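Local atomic coordinates of lipoxygenase (Cyanothece sp., PDB entry 5EK8), a protein that probably catalyses, as a non-heme iron 9R-lipoxygenase, the insertion of molecular oxygen into polyunsaturated fatty acids. Residues A349-G354 / S578-E583; E358-A363 / Q426-V431; V365-Y370 / F564-W569; D402-E407 / V615-V620. One frame throughout, in Å; residues are numbered along the deposited sequence.

Interaction 1. Residues A349-G354 / S578-E583; sequences AALFDG and SDEGGE
Leu351 and Glu580 carry a small buried contact in the helical lipoxygenase domain, between helix 337-377, which also supplies two of the iron ligands, and the short helix 577-581. The closer-packed part is apolar: Leu351 CD1 lies 3.9 Å from Glu580 CB, and the two side chains slide past each other in opposite directions. With chi1 of -172°, the isobutyl group of Leu351 extends from its own helix toward the other one. Its second methyl sits more loosely over the other segment, CD2 being 4.5 Å from Gly581 CA, where there is no side chain. Met258 and Leu589 also pack on Leu351. No hydrogen bond joins the two segments, and they bury only 94 Å² in all. Away from the leucine, Ser578 and Asp579 of the short helix are partly exposed, whereas Glu580 and Gly581 are buried. The CB of Glu580 packs against the leucine, but the chain bends at chi2 (69°) and leads the carboxylate away; there OE1 forms a salt bridge with Arg253 NH1 and accepts a hydrogen bond from Met258 N.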
loop_
_atom_site.group_PDB
_atom_site.type_symbol
_atom_site.label_atom_id
_atom_site.label_comp_id
_atom_site.label_asym_id
_atom_site.label_seq_id
_atom_site.Cartn_x
_atom_site.Cartn_y
_atom_site.Cartn_z
ATOM N N ALA A 349 8.282 -6.430 19.408
ATOM C CA ALA A 349 9.124 -5.470 18.696
ATOM C C ALA A 349 9.070 -5.755 17.194
ATOM O O ALA A 349 9.012 -4.835 16.371
ATOM C CB ALA A 349 10.556 -5.514 19.206
ATOM N N ALA A 350 9.052 -7.039 16.851
ATOM C CA ALA A 350 9.025 -7.464 15.458
ATOM C C ALA A 350 7.678 -7.170 14.816
ATOM O O ALA A 350 7.598 -6.953 13.608
ATOM C CB ALA A 350 9.351 -8.943 15.350
ATOM N N LEU A 351 6.622 -7.157 15.621
ATOM C CA LEU A 351 5.286 -6.920 15.087
ATOM C C LEU A 351 5.080 -5.434 14.835
ATOM O O LEU A 351 4.561 -5.040 13.790
ATOM C CB LEU A 351 4.201 -7.450 16.029
ATOM C CG LEU A 351 2.787 -7.415 15.437
ATOM C CD1 LEU A 351 2.583 -8.588 14.512
ATOM C CD2 LEU A 351 1.720 -7.403 16.520
ATOM N N PHE A 352 5.482 -4.605 15.795
ATOM C CA PHE A 352 5.379 -3.164 15.599
ATOM C C PHE A 352 6.279 -2.707 14.451
ATOM O O PHE A 352 5.847 -1.930 13.589
ATOM C CB PHE A 352 5.725 -2.398 16.874
ATOM C CG PHE A 352 5.754 -0.907 16.682
ATOM C CD1 PHE A 352 4.590 -0.215 16.381
ATOM C CD2 PHE A 352 6.943 -0.202 16.785
ATOM C CE1 PHE A 352 4.608 1.154 16.195
ATOM C CE2 PHE A 352 6.969 1.169 16.600
ATOM C CZ PHE A 352 5.797 1.848 16.306
ATOM N N ASP A 353 7.519 -3.192 14.430
ATOM C CA ASP A 353 8.427 -2.875 13.333
ATOM C C ASP A 353 7.842 -3.344 12.009
ATOM O O ASP A 353 7.917 -2.646 10.996
ATOM C CB ASP A 353 9.795 -3.518 13.549
ATOM C CG ASP A 353 10.730 -3.299 12.378
ATOM O OD1 ASP A 353 10.899 -4.222 11.558
ATOM O OD2 ASP A 353 11.287 -2.194 12.267
ATOM N N GLY A 354 7.259 -4.539 12.034
ATOM C CA GLY A 354 6.655 -5.127 10.857
ATOM C C GLY A 354 5.517 -4.294 10.311
ATOM O O GLY A 354 5.384 -4.140 9.102
ATOM N N SER A 578 -3.152 -11.673 11.041
ATOM C CA SER A 578 -3.871 -12.513 11.994
ATOM C C SER A 578 -2.979 -13.605 12.557
ATOM O O SER A 578 -3.009 -13.883 13.755
ATOM C CB SER A 578 -5.101 -13.142 11.349
ATOM O OG SER A 578 -6.276 -12.517 11.825
ATOM N N ASP A 579 -2.182 -14.211 11.683
ATOM C CA ASP A 579 -1.331 -15.331 12.065
ATOM C C ASP A 579 -0.293 -14.941 13.105
ATOM O O ASP A 579 0.138 -15.768 13.905
ATOM C CB ASP A 579 -0.626 -15.913 10.839
ATOM C CG ASP A 579 -1.596 -16.422 9.798
ATOM O OD1 ASP A 579 -2.803 -16.509 10.102
ATOM O OD2 ASP A 579 -1.152 -16.743 8.676
ATOM N N GLU A 580 0.108 -13.676 13.093
ATOM C CA GLU A 580 1.138 -13.223 14.012
ATOM C C GLU A 580 0.549 -12.516 15.223
ATOM O O GLU A 580 1.060 -12.650 16.331
ATOM C CB GLU A 580 2.126 -12.294 13.300
ATOM C CG GLU A 580 3.577 -12.644 13.567
ATOM C CD GLU A 580 3.988 -13.961 12.924
ATOM O OE1 GLU A 580 3.666 -14.170 11.732
ATOM O OE2 GLU A 580 4.629 -14.788 13.612
ATOM N N GLY A 581 -0.530 -11.769 15.018
ATOM C CA GLY A 581 -1.035 -10.904 16.066
ATOM C C GLY A 581 -2.493 -11.069 16.442
ATOM O O GLY A 581 -3.036 -10.239 17.170
ATOM N N GLY A 582 -3.124 -12.134 15.956
ATOM C CA GLY A 582 -4.516 -12.404 16.272
ATOM C C GLY A 582 -4.739 -12.838 17.710
ATOM O O GLY A 582 -5.820 -12.644 18.263
ATOM N N GLU A 583 -3.711 -13.423 18.319
ATOM C CA GLU A 583 -3.796 -13.899 19.696
ATOM C C GLU A 583 -2.987 -13.021 20.653
ATOM O O GLU A 583 -1.758 -12.974 20.587
ATOM C CB GLU A 583 -3.322 -15.348 19.788
ATOM C CG GLU A 583 -3.279 -15.890 21.203
ATOM C CD GLU A 583 -2.742 -17.307 21.270
ATOM O OE1 GLU A 583 -1.904 -17.668 20.412
ATOM O OE2 GLU A 583 -3.166 -18.061 22.178
#

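Interaction 2. Residues E358-A363 / Q426-V431; sequences EHYAKA and QMCTEV. With FE2 (Fe (II) ion), chain B.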
loop_
_atom_site.group_PDB
_atom_site.type_symbol
_atom_site.label_atom_id
_atom_site.label_comp_id
_atom_site.label_asym_id
_atom_site.label_seq_id
_atom_site.Cartn_x
_atom_site.Cartn_y
_atom_site.Cartn_z
ATOM N N GLU A 358 7.769 -2.740 7.384
ATOM C CA GLU A 358 7.508 -3.775 6.380
ATOM C C GLU A 358 6.155 -3.615 5.698
ATOM O O GLU A 358 6.016 -3.828 4.492
ATOM C CB GLU A 358 7.594 -5.160 7.021
ATOM C CG GLU A 358 8.904 -5.419 7.729
ATOM C CD GLU A 358 10.091 -5.110 6.849
ATOM O OE1 GLU A 358 10.953 -4.302 7.266
ATOM O OE2 GLU A 358 10.155 -5.678 5.736
ATOM N N HIS A 359 5.158 -3.232 6.479
ATOM C CA HIS A 359 3.820 -3.053 5.959
ATOM C C HIS A 359 3.552 -1.639 5.462
ATOM O O HIS A 359 3.636 -1.363 4.264
ATOM C CB HIS A 359 2.804 -3.408 7.028
ATOM C CG HIS A 359 1.446 -3.695 6.485
ATOM N ND1 HIS A 359 0.338 -3.825 7.288
ATOM C CD2 HIS A 359 1.021 -3.881 5.212
ATOM C CE1 HIS A 359 -0.719 -4.083 6.533
ATOM N NE2 HIS A 359 -0.327 -4.123 5.274
ATOM N N TYR A 360 3.210 -0.753 6.392
ATOM C CA TYR A 360 2.759 0.588 6.039
ATOM C C TYR A 360 3.783 1.372 5.226
ATOM O O TYR A 360 3.446 1.976 4.209
ATOM C CB TYR A 360 2.396 1.378 7.295
ATOM C CG TYR A 360 1.983 2.800 7.000
ATOM C CD1 TYR A 360 0.766 3.080 6.384
ATOM C CD2 TYR A 360 2.808 3.865 7.336
ATOM C CE1 TYR A 360 0.391 4.385 6.110
ATOM C CE2 TYR A 360 2.443 5.163 7.068
ATOM C CZ TYR A 360 1.238 5.422 6.459
ATOM O OH TYR A 360 0.888 6.726 6.201
ATOM N N ALA A 361 5.035 1.351 5.661
ATOM C CA ALA A 361 6.064 2.121 4.975
ATOM C C ALA A 361 6.463 1.500 3.640
ATOM O O ALA A 361 6.376 2.152 2.597
ATOM C CB ALA A 361 7.280 2.272 5.860
ATOM N N LYS A 362 6.905 0.245 3.678
ATOM C CA LYS A 362 7.485 -0.399 2.499
ATOM C C LYS A 362 6.460 -0.740 1.426
ATOM O O LYS A 362 6.766 -0.696 0.235
ATOM C CB LYS A 362 8.239 -1.670 2.897
ATOM C CG LYS A 362 8.992 -2.312 1.735
ATOM C CD LYS A 362 9.741 -3.573 2.156
ATOM C CE LYS A 362 10.773 -3.281 3.231
ATOM N NZ LYS A 362 11.615 -4.467 3.532
ATOM N N ALA A 363 5.247 -1.085 1.837
ATOM C CA ALA A 363 4.234 -1.477 0.867
ATOM C C ALA A 363 3.355 -0.300 0.455
ATOM O O ALA A 363 3.317 0.065 -0.717
ATOM C CB ALA A 363 3.385 -2.604 1.413
ATOM N N GLN A 426 8.584 9.030 12.094
ATOM C CA GLN A 426 10.018 9.093 11.857
ATOM C C GLN A 426 10.550 7.770 11.317
ATOM O O GLN A 426 11.420 7.768 10.447
ATOM C CB GLN A 426 10.763 9.475 13.127
ATOM C CG GLN A 426 12.259 9.584 12.944
ATOM C CD GLN A 426 12.951 9.914 14.238
ATOM O OE1 GLN A 426 12.507 10.789 14.981
ATOM N NE2 GLN A 426 14.034 9.201 14.534
ATOM N N MET A 427 10.026 6.651 11.821
ATOM C CA MET A 427 10.393 5.349 11.262
ATOM C C MET A 427 10.077 5.343 9.775
ATOM O O MET A 427 10.919 4.971 8.926
ATOM C CB MET A 427 9.650 4.204 11.955
ATOM C CG MET A 427 10.008 3.988 13.416
ATOM S SD MET A 427 9.094 2.608 14.143
ATOM C CE MET A 427 9.803 1.223 13.256
ATOM N N CYS A 428 8.863 5.791 9.468
ATOM C CA CYS A 428 8.389 5.754 8.089
ATOM C C CYS A 428 9.229 6.600 7.142
ATOM O O CYS A 428 9.716 6.100 6.123
ATOM C CB CYS A 428 6.933 6.197 8.030
ATOM S SG CYS A 428 5.818 5.040 8.839
ATOM N N THR A 429 9.394 7.877 7.479
ATOM C CA THR A 429 10.184 8.802 6.669
ATOM C C THR A 429 11.620 8.309 6.521
ATOM O O THR A 429 12.188 8.355 5.420
ATOM C CB THR A 429 10.196 10.232 7.265
ATOM O OG1 THR A 429 10.684 10.201 8.613
ATOM C CG2 THR A 429 8.801 10.837 7.244
ATOM N N GLU A 430 12.194 7.835 7.628
ATOM C CA GLU A 430 13.530 7.242 7.604
ATOM C C GLU A 430 13.665 6.186 6.513
ATOM O O GLU A 430 14.514 6.315 5.627
ATOM C CB GLU A 430 13.887 6.622 8.957
ATOM C CG GLU A 430 14.561 7.580 9.923
ATOM C CD GLU A 430 14.730 6.990 11.312
ATOM O OE1 GLU A 430 14.523 5.769 11.471
ATOM O OE2 GLU A 430 15.066 7.747 12.250
ATOM N N VAL A 431 12.836 5.143 6.552
ATOM C CA VAL A 431 13.056 4.066 5.579
ATOM C C VAL A 431 12.608 4.425 4.152
ATOM O O VAL A 431 13.228 3.981 3.183
ATOM C CB VAL A 431 12.372 2.758 6.008
ATOM C CG1 VAL A 431 13.092 2.174 7.207
ATOM C CG2 VAL A 431 10.896 2.984 6.309
HETATM FE FE FE2 B . -2.226 -3.393 3.899
#
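Tyr360 and Ala361 meet Cys428 and Val431 where helix 337-377 passes helix 421-432, the local axes coming within 9.3 Å at a crossing angle of -40°. The segment 358-363 starts with Glu358, which faces along its own helix: Lys362 NZ reaches its OE2 on the syn side of the carboxylate at 2.9 Å, a salt bridge between residues one helical turn apart. His359 turns from helix 421-432 to the iron, and its NE2 binds the metal at 2.5 Å while ND1 is hydrogen-bonded to Glu355 OE2, a second-shell bond that helps fix the ring's rotation. The helix widens here into a pi-type turn, and such a distortion in the long central helix that carries iron-binding histidines is a feature of the lipoxygenase fold; His364, from the same helix, binds the same iron. Next comes Tyr360, with CG anti to the backbone N (chi1 177°), which brings the ring beside Cys428. The sulfur lies in the ring plane at the edge, SG being 3.6 Å from Tyr360 CD2 and 4.8 Å from the ring centroid, a sulfur-aromatic contact. Ala361 then points at the neighbouring helix. Its methyl touches two side chains, CB lying 3.7 Å from Val431 CG2 and 4.3 Å from Cys428 SG.

Interaction 3. Residues V365-Y370 / F564-W569; sequences VQMEQY and FHTTLW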
loop_
_atom_site.group_PDB
_atom_site.type_symbol
_atom_site.label_atom_id
_atom_site.label_comp_id
_atom_site.label_asym_id
_atom_site.label_seq_id
_atom_site.Cartn_x
_atom_site.Cartn_y
_atom_site.Cartn_z
ATOM N N VAL A 365 3.075 3.260 1.448
ATOM C CA VAL A 365 3.678 4.537 1.125
ATOM C C VAL A 365 4.587 4.446 -0.097
ATOM O O VAL A 365 4.488 5.270 -1.004
ATOM C CB VAL A 365 4.477 5.085 2.312
ATOM C CG1 VAL A 365 5.084 6.439 1.954
ATOM C CG2 VAL A 365 3.584 5.192 3.536
ATOM N N GLN A 366 5.459 3.446 -0.134
ATOM C CA GLN A 366 6.415 3.356 -1.228
ATOM C C GLN A 366 5.717 3.162 -2.574
ATOM O O GLN A 366 6.204 3.627 -3.602
ATOM C CB GLN A 366 7.418 2.224 -0.996
ATOM C CG GLN A 366 8.555 2.238 -2.013
ATOM C CD GLN A 366 9.401 0.979 -2.013
ATOM O OE1 GLN A 366 10.269 0.807 -2.876
ATOM N NE2 GLN A 366 9.162 0.093 -1.047
ATOM N N MET A 367 4.568 2.495 -2.570
ATOM C CA MET A 367 3.883 2.199 -3.824
ATOM C C MET A 367 2.904 3.298 -4.243
ATOM O O MET A 367 2.563 3.408 -5.425
ATOM C CB MET A 367 3.154 0.858 -3.732
ATOM C CG MET A 367 4.073 -0.363 -3.685
ATOM S SD MET A 367 5.127 -0.551 -5.140
ATOM C CE MET A 367 6.706 0.019 -4.513
ATOM N N GLU A 368 2.458 4.118 -3.292
ATOM C CA GLU A 368 1.542 5.201 -3.648
ATOM C C GLU A 368 2.167 6.168 -4.659
ATOM O O GLU A 368 1.480 6.662 -5.552
ATOM C CB GLU A 368 1.076 5.981 -2.410
ATOM C CG GLU A 368 0.254 7.223 -2.772
ATOM C CD GLU A 368 -0.771 7.614 -1.729
ATOM O OE1 GLU A 368 -1.584 8.521 -2.015
ATOM O OE2 GLU A 368 -0.774 7.024 -0.632
ATOM N N GLN A 369 3.468 6.422 -4.531
ATOM C CA GLN A 369 4.153 7.360 -5.421
ATOM C C GLN A 369 4.143 6.837 -6.855
ATOM O O GLN A 369 3.899 7.589 -7.815
ATOM C CB GLN A 369 5.589 7.620 -4.943
ATOM C CG GLN A 369 6.533 6.431 -4.978
ATOM C CD GLN A 369 7.858 6.704 -4.271
ATOM O OE1 GLN A 369 8.364 7.831 -4.276
ATOM N NE2 GLN A 369 8.423 5.666 -3.653
ATOM N N TYR A 370 4.374 5.534 -6.990
ATOM C CA TYR A 370 4.325 4.886 -8.285
ATOM C C TYR A 370 2.915 4.909 -8.833
ATOM O O TYR A 370 2.720 5.071 -10.033
ATOM C CB TYR A 370 4.826 3.454 -8.192
ATOM C CG TYR A 370 6.295 3.356 -7.901
ATOM C CD1 TYR A 370 7.240 3.642 -8.888
ATOM C CD2 TYR A 370 6.746 2.974 -6.648
ATOM C CE1 TYR A 370 8.596 3.552 -8.627
ATOM C CE2 TYR A 370 8.093 2.884 -6.376
ATOM C CZ TYR A 370 9.014 3.173 -7.368
ATOM O OH TYR A 370 10.351 3.069 -7.079
ATOM N N PHE A 564 6.059 -6.637 -7.853
ATOM C CA PHE A 564 6.439 -7.487 -6.730
ATOM C C PHE A 564 5.851 -6.988 -5.429
ATOM O O PHE A 564 5.287 -7.767 -4.659
ATOM C CB PHE A 564 7.956 -7.585 -6.585
ATOM C CG PHE A 564 8.394 -8.494 -5.466
ATOM C CD1 PHE A 564 8.648 -7.993 -4.195
ATOM C CD2 PHE A 564 8.540 -9.855 -5.685
ATOM C CE1 PHE A 564 9.048 -8.833 -3.168
ATOM C CE2 PHE A 564 8.944 -10.700 -4.663
ATOM C CZ PHE A 564 9.195 -10.188 -3.401
ATOM N N HIS A 565 5.978 -5.692 -5.174
ATOM C CA HIS A 565 5.528 -5.188 -3.884
ATOM C C HIS A 565 4.020 -4.970 -3.797
ATOM O O HIS A 565 3.454 -5.019 -2.708
ATOM C CB HIS A 565 6.280 -3.909 -3.541
ATOM C CG HIS A 565 7.710 -4.157 -3.187
ATOM N ND1 HIS A 565 8.706 -4.252 -4.137
ATOM C CD2 HIS A 565 8.307 -4.391 -1.994
ATOM C CE1 HIS A 565 9.857 -4.504 -3.541
ATOM N NE2 HIS A 565 9.643 -4.594 -2.241
ATOM N N THR A 566 3.367 -4.748 -4.931
ATOM C CA THR A 566 1.924 -4.543 -4.922
ATOM C C THR A 566 1.161 -5.865 -4.866
ATOM O O THR A 566 -0.012 -5.893 -4.492
ATOM C CB THR A 566 1.455 -3.755 -6.154
ATOM O OG1 THR A 566 1.991 -4.361 -7.338
ATOM C CG2 THR A 566 1.905 -2.308 -6.056
ATOM N N THR A 567 1.819 -6.954 -5.253
ATOM C CA THR A 567 1.182 -8.268 -5.228
ATOM C C THR A 567 1.687 -9.141 -4.077
ATOM O O THR A 567 1.145 -9.082 -2.976
ATOM C CB THR A 567 1.393 -9.021 -6.552
ATOM O OG1 THR A 567 2.794 -9.212 -6.776
ATOM C CG2 THR A 567 0.796 -8.237 -7.707
ATOM N N LEU A 568 2.724 -9.937 -4.326
ATOM C CA LEU A 568 3.201 -10.896 -3.330
ATOM C C LEU A 568 3.623 -10.284 -1.993
ATOM O O LEU A 568 3.233 -10.787 -0.948
ATOM C CB LEU A 568 4.370 -11.710 -3.882
ATOM C CG LEU A 568 4.967 -12.659 -2.837
ATOM C CD1 LEU A 568 3.920 -13.670 -2.371
ATOM C CD2 LEU A 568 6.212 -13.364 -3.355
ATOM N N TRP A 569 4.425 -9.224 -2.014
ATOM C CA TRP A 569 4.938 -8.656 -0.771
ATOM C C TRP A 569 3.822 -8.191 0.151
ATOM O O TRP A 569 3.742 -8.616 1.306
ATOM C CB TRP A 569 5.888 -7.487 -1.048
ATOM C CG TRP A 569 6.348 -6.831 0.217
ATOM C CD1 TRP A 569 5.948 -5.620 0.709
ATOM C CD2 TRP A 569 7.266 -7.368 1.176
ATOM N NE1 TRP A 569 6.574 -5.366 1.909
ATOM C CE2 TRP A 569 7.390 -6.423 2.213
ATOM C CE3 TRP A 569 8.002 -8.553 1.253
ATOM C CZ2 TRP A 569 8.222 -6.627 3.312
ATOM C CZ3 TRP A 569 8.833 -8.751 2.345
ATOM C CH2 TRP A 569 8.932 -7.795 3.359
#
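Met367 crosses both His565 and Thr566 at about a right angle, its thioether lying over the aliphatic parts of the two residues. Bends at chi2 (-61°) and chi3 (103°) lay CG, SD and CE across CB of His565 and the methyl of Thr566. Thr566 is met through its methyl, with CG2 3.8 Å from Met367 CG. His565 is met through its CB, which lies 3.9 Å from Met367 SD; the terminal CE approaches the imidazole obliquely. On one face of that imidazole sits Phe564 CD1, 3.7 Å above the plane and offset toward the rim. The polar ends turn elsewhere: His565 ND1 is hydrogen-bonded to His561 O, and Thr566 OG1 to Ile562 O, so the contact between the two segments is apolar. Beside the methionine, Gln366 OE1 does join the two helices by accepting from His561 NE2, one turn before the segment 564-569. Without the thioether, with an alanine at this position, a gap is likely to open beside Thr566 CG2, and His565 CB would lose its neighbour. Both helices contribute to the iron site, His364 lying just before one segment and His570 just after the other. The pi-type turn at 565-569, closed by Trp569 N to Phe564 O, belongs to the paired, histidine-bearing core helices characteristic of lipoxygenases.

Interaction 4. Residues D402-E407 / V615-V620; sequences DDLLVE and VYIFSV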
loop_
_atom_site.group_PDB
_atom_site.type_symbol
_atom_site.label_atom_id
_atom_site.label_comp_id
_atom_site.label_asym_id
_atom_site.label_seq_id
_atom_site.Cartn_x
_atom_site.Cartn_y
_atom_site.Cartn_z
ATOM N N ASP A 402 -4.982 7.118 6.916
ATOM C CA ASP A 402 -4.767 8.439 7.510
ATOM C C ASP A 402 -5.681 8.710 8.709
ATOM O O ASP A 402 -5.378 9.562 9.543
ATOM C CB ASP A 402 -4.963 9.538 6.465
ATOM C CG ASP A 402 -3.809 9.630 5.492
ATOM O OD1 ASP A 402 -2.705 9.153 5.835
ATOM O OD2 ASP A 402 -4.010 10.183 4.388
ATOM N N ASP A 403 -6.800 7.993 8.783
ATOM C CA ASP A 403 -7.702 8.083 9.927
ATOM C C ASP A 403 -7.659 6.818 10.785
ATOM O O ASP A 403 -7.800 6.883 12.006
ATOM C CB ASP A 403 -9.140 8.325 9.465
ATOM C CG ASP A 403 -9.281 9.566 8.607
ATOM O OD1 ASP A 403 -8.922 10.668 9.074
ATOM O OD2 ASP A 403 -9.745 9.433 7.456
ATOM N N LEU A 404 -7.464 5.668 10.144
ATOM C CA LEU A 404 -7.645 4.381 10.813
ATOM C C LEU A 404 -6.373 3.780 11.417
ATOM O O LEU A 404 -6.430 3.120 12.456
ATOM C CB LEU A 404 -8.250 3.377 9.835
ATOM C CG LEU A 404 -8.713 2.055 10.445
ATOM C CD1 LEU A 404 -9.968 2.265 11.297
ATOM C CD2 LEU A 404 -8.951 1.024 9.354
ATOM N N LEU A 405 -5.230 3.993 10.771
ATOM C CA LEU A 405 -3.994 3.360 11.225
ATOM C C LEU A 405 -2.971 4.349 11.777
ATOM O O LEU A 405 -2.346 4.092 12.811
ATOM C CB LEU A 405 -3.356 2.560 10.088
ATOM C CG LEU A 405 -4.210 1.476 9.426
ATOM C CD1 LEU A 405 -3.344 0.611 8.518
ATOM C CD2 LEU A 405 -4.938 0.626 10.463
ATOM N N VAL A 406 -2.806 5.476 11.088
ATOM C CA VAL A 406 -1.708 6.396 11.377
ATOM C C VAL A 406 -2.167 7.810 11.755
ATOM O O VAL A 406 -1.394 8.768 11.671
ATOM C CB VAL A 406 -0.747 6.483 10.175
ATOM C CG1 VAL A 406 -0.255 5.095 9.805
ATOM C CG2 VAL A 406 -1.431 7.133 8.980
ATOM N N GLU A 407 -3.423 7.935 12.175
ATOM C CA GLU A 407 -3.930 9.197 12.710
ATOM C C GLU A 407 -3.222 9.516 14.028
ATOM O O GLU A 407 -3.138 8.661 14.912
ATOM C CB GLU A 407 -5.456 9.129 12.899
ATOM C CG GLU A 407 -6.000 9.842 14.140
ATOM C CD GLU A 407 -6.117 11.348 13.976
ATOM O OE1 GLU A 407 -6.115 11.828 12.821
ATOM O OE2 GLU A 407 -6.209 12.053 15.006
ATOM N N VAL A 615 -7.155 -7.009 17.970
ATOM C CA VAL A 615 -7.748 -8.175 17.321
ATOM C C VAL A 615 -8.743 -7.767 16.229
ATOM O O VAL A 615 -8.757 -8.340 15.132
ATOM C CB VAL A 615 -8.447 -9.085 18.341
ATOM C CG1 VAL A 615 -8.939 -10.361 17.663
ATOM C CG2 VAL A 615 -7.494 -9.411 19.484
ATOM N N TYR A 616 -9.555 -6.760 16.530
ATOM C CA TYR A 616 -10.535 -6.248 15.579
ATOM C C TYR A 616 -9.888 -5.822 14.267
ATOM O O TYR A 616 -10.263 -6.303 13.197
ATOM C CB TYR A 616 -11.301 -5.070 16.182
ATOM C CG TYR A 616 -12.210 -4.361 15.207
ATOM C CD1 TYR A 616 -13.404 -4.936 14.798
ATOM C CD2 TYR A 616 -11.878 -3.108 14.701
ATOM C CE1 TYR A 616 -14.234 -4.290 13.908
ATOM C CE2 TYR A 616 -12.707 -2.452 13.813
ATOM C CZ TYR A 616 -13.883 -3.050 13.418
ATOM O OH TYR A 616 -14.720 -2.413 12.532
ATOM N N ILE A 617 -8.909 -4.927 14.360
ATOM C CA ILE A 617 -8.252 -4.394 13.177
ATOM C C ILE A 617 -7.549 -5.488 12.389
ATOM O O ILE A 617 -7.658 -5.526 11.165
ATOM C CB ILE A 617 -7.235 -3.289 13.536
ATOM C CG1 ILE A 617 -7.963 -2.031 14.005
ATOM C CG2 ILE A 617 -6.368 -2.938 12.334
ATOM C CD1 ILE A 617 -8.865 -1.436 12.947
ATOM N N PHE A 618 -6.833 -6.379 13.071
ATOM C CA PHE A 618 -6.128 -7.433 12.338
ATOM C C PHE A 618 -7.111 -8.323 11.573
ATOM O O PHE A 618 -6.926 -8.603 10.375
ATOM C CB PHE A 618 -5.275 -8.276 13.282
ATOM C CG PHE A 618 -4.053 -7.573 13.776
ATOM C CD1 PHE A 618 -3.513 -6.514 13.067
ATOM C CD2 PHE A 618 -3.440 -7.968 14.949
ATOM C CE1 PHE A 618 -2.386 -5.856 13.521
ATOM C CE2 PHE A 618 -2.307 -7.316 15.409
ATOM C CZ PHE A 618 -1.781 -6.258 14.695
ATOM N N SER A 619 -8.168 -8.737 12.270
ATOM C CA SER A 619 -9.190 -9.613 11.701
ATOM C C SER A 619 -9.926 -8.965 10.530
ATOM O O SER A 619 -10.272 -9.634 9.553
ATOM C CB SER A 619 -10.186 -10.016 12.783
ATOM O OG SER A 619 -9.503 -10.418 13.958
ATOM N N VAL A 620 -10.162 -7.662 10.635
ATOM C CA VAL A 620 -10.787 -6.908 9.553
ATOM C C VAL A 620 -9.861 -6.819 8.344
ATOM O O VAL A 620 -10.247 -7.167 7.226
ATOM C CB VAL A 620 -11.173 -5.479 10.002
ATOM C CG1 VAL A 620 -11.298 -4.544 8.800
ATOM C CG2 VAL A 620 -12.461 -5.501 10.812
#
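Leu404, with CG anti to the backbone N (chi1 -170°), and Ile617, with CG1 anti to its carbonyl carbon (chi1 -70°), extend toward each other from helices 394-404 and 608-623. They meet tip to tip, the two CD1 methyls being 4.2 Å apart. The isoleucine is branched at CB, so it offers a second methyl as well: CG2 points to the next leucine and lies 4.3 Å from Leu405 CD2. One residue thus receives two neighbours, one on each arm. Leu405, just past the end of its helix, has a CB that does not aim at Ile617, but the far end of its side chain swings nearer. Around this apolar meeting, Leu412 packs on Ile617 and Phe413 on Leu405, and backbone hydrogen bonds link Leu404 with Leu412 and Leu405 with Phe413, holding the turn after helix 394-404 against helix 412-415. Backbones stay well apart, with 9.1 Å between Leu405 CA and Ile617 CA, and methyl packing alone bridges them. The side chain of Leu405 comes within about 6 Å of the iron and of the side chains of His359 and His364, which places this packing in the hydrophobic shell around the non-heme iron site of the lipoxygenase domain.

From the N terminus, helix 337-377 supplies the first segments of interactions 1, 2 and 3 in turn, and helix 394-404 opens interaction 4. The first loop to close is that of interaction 2, at helix 421-432; interaction 3 follows at helix 549-574, interaction 1 at helix 577-581, and interaction 4 last, at helix 608-623. Interactions 2 and 3 both lie within the span of interaction 1 and cross each other, while interaction 4 crosses all three. Adjacent contacts touch: Glu358 O accepts from Trp569 NE1 between interactions 2 and 3, and Phe618 packs on Leu351 between interactions 4 and 1. Interactions 1 to 3 tie later helices to helix 337-377; interaction 4 joins helices 394-404 and 608-623.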